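PDB 5G25: type-iv like competence pilin ttha1218 from Thermus thermophilus, which probably serves as a pilin-like component of the type IV pilus machinery that takes up DNA during natural competence, resembling type II secretion pseudopilins. Local coordinates for residues C62-A65 against G66-A70. Sequence-based numbering, arbitrary orientation.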
ATOM      1  N   CYS A  62      11.227   5.475  -4.475  1.00 60.42           N
ATOM      2  CA  CYS A  62      10.886   4.199  -3.825  1.00 62.48           C
ATOM      3  C   CYS A  62      11.900   3.111  -4.220  1.00 58.65           C
ATOM      4  O   CYS A  62      12.079   2.847  -5.412  1.00 54.62           O
ATOM      5  CB  CYS A  62       9.467   3.759  -4.214  1.00 65.34           C
ATOM      6  SG  CYS A  62       8.191   5.061  -4.079  1.00 73.76           S
ATOM      7  N   PRO A  63      12.577   2.495  -3.234  1.00 53.22           N
ATOM      8  CA  PRO A  63      12.524   2.797  -1.812  1.00 57.58           C
ATOM      9  C   PRO A  63      13.226   4.105  -1.485  1.00 61.55           C
ATOM     10  O   PRO A  63      13.906   4.676  -2.333  1.00 62.13           O
ATOM     11  CB  PRO A  63      13.276   1.619  -1.154  1.00 63.86           C
ATOM     12  CG  PRO A  63      13.382   0.563  -2.205  1.00 68.52           C
ATOM     13  CD  PRO A  63      13.427   1.320  -3.503  1.00 66.87           C
ATOM     14  N   THR A  64      13.051   4.578  -0.262  1.00 58.94           N
ATOM     15  CA  THR A  64      13.654   5.825   0.142  1.00 61.96           C
ATOM     16  C   THR A  64      15.076   5.589   0.582  1.00 71.55           C
ATOM     17  O   THR A  64      15.382   4.552   1.164  1.00 71.59           O
ATOM     18  CB  THR A  64      12.914   6.488   1.309  1.00 56.44           C
ATOM     19  OG1 THR A  64      13.544   7.739   1.597  1.00 59.38           O
ATOM     20  CG2 THR A  64      12.928   5.596   2.591  1.00 56.57           C
ATOM     21  N   ALA A  65      15.931   6.570   0.310  1.00 82.29           N
ATOM     22  CA  ALA A  65      17.257   6.619   0.900  1.00 86.62           C
ATOM     23  C   ALA A  65      17.231   7.378   2.238  1.00 92.83           C
ATOM     24  O   ALA A  65      18.240   7.421   2.940  1.00100.89           O
ATOM     25  CB  ALA A  65      18.229   7.279  -0.062  1.00 87.11           C
ATOM     26  N   GLY A  66      16.091   7.977   2.589  1.00 83.64           N
ATOM     27  CA  GLY A  66      15.997   8.781   3.806  1.00 77.23           C
ATOM     28  C   GLY A  66      14.618   8.744   4.432  1.00 76.65           C
ATOM     29  O   GLY A  66      14.145   7.674   4.812  1.00 66.11           O
ATOM     30  N   ASP A  67      13.971   9.911   4.525  1.00 71.30           N
ATOM     31  CA  ASP A  67      12.677  10.028   5.196  1.00 70.68           C
ATOM     32  C   ASP A  67      11.623   9.191   4.505  1.00 64.66           C
ATOM     33  O   ASP A  67      11.652   9.002   3.287  1.00 67.81           O
ATOM     34  CB  ASP A  67      12.180  11.469   5.222  1.00 72.98           C
ATOM     35  CG  ASP A  67      13.179  12.413   5.821  1.00 84.13           C
ATOM     36  OD1 ASP A  67      13.560  12.204   6.996  1.00 89.73           O
ATOM     37  OD2 ASP A  67      13.581  13.362   5.113  1.00 89.25           O
ATOM     38  N   VAL A  68      10.692   8.691   5.303  1.00 58.43           N
ATOM     39  CA  VAL A  68       9.567   7.967   4.786  1.00 55.48           C
ATOM     40  C   VAL A  68       8.422   8.968   4.765  1.00 55.50           C
ATOM     41  O   VAL A  68       7.930   9.368   5.809  1.00 54.33           O
ATOM     42  CB  VAL A  68       9.255   6.737   5.659  1.00 55.69           C
ATOM     43  CG1 VAL A  68       8.021   6.014   5.159  1.00 51.11           C
ATOM     44  CG2 VAL A  68      10.447   5.787   5.669  1.00 60.36           C
ATOM     45  N   ARG A  69       8.047   9.424   3.575  1.00 51.77           N
ATOM     46  CA  ARG A  69       6.952  10.377   3.453  1.00 54.62           C
ATOM     47  C   ARG A  69       5.727   9.770   2.778  1.00 51.39           C
ATOM     48  O   ARG A  69       4.681  10.404   2.736  1.00 44.19           O
ATOM     49  CB  ARG A  69       7.402  11.652   2.730  1.00 56.18           C
ATOM     50  CG  ARG A  69       8.509  12.415   3.465  1.00 68.07           C
ATOM     51  CD  ARG A  69       8.172  13.888   3.689  1.00 77.04           C
ATOM     52  NE  ARG A  69       7.942  14.613   2.435  1.00 87.66           N
ATOM     53  CZ  ARG A  69       7.681  15.917   2.334  1.00 90.96           C
ATOM     54  NH1 ARG A  69       7.611  16.691   3.412  1.00 91.03           N
ATOM     55  NH2 ARG A  69       7.493  16.459   1.136  1.00 98.67           N
ATOM     56  N   ALA A  70       5.860   8.548   2.265  1.00 44.87           N
ATOM     57  CA  ALA A  70       4.756   7.868   1.621  1.00 45.66           C
ATOM     58  C   ALA A  70       5.107   6.405   1.501  1.00 43.81           C
ATOM     59  O   ALA A  70       6.264   6.039   1.684  1.00 44.79           O
ATOM     60  CB  ALA A  70       4.503   8.459   0.246  1.00 39.71           C
TER
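The hydroxyl OG1 of Thr64 takes part in two hydrogen bonds to the backbone of the same loop: it accepts one from the Gly66 backbone N at 2.7 Å, with an N-H...O angle of 157°, and donates one to the Asp67 backbone O at 2.8 Å. Through a single oxygen, the loop is thus tied across its own turn. The hydroxyl gets there because OG1 lies anti to the Thr64 backbone N (chi1 -177°), which directs it to the N-H of Gly66, two residues on, the bond that defines an ST turn. It meets the Asp67 carbonyl from above its plane, 41° out, rather than along a lone pair. The other branch, methyl CG2, lies 3.3 Å from Gly66 O and 4.0 Å from Val68 CG2, the latter a light hydrophobic touch. A valine here would probably leave the Gly66 N-H and the Asp67 carbonyl without the hydroxyl that links them. This turn lies at the surface, joining strand 60-61 to strand 70-77. Cys62 is fixed at its start by the disulfide to Cys52, and at its far end Arg69 and Ala70 pair with the backbone of Cys52 as a classic beta bulge, so the same residue of strand 43-54 meets both ends of the loop.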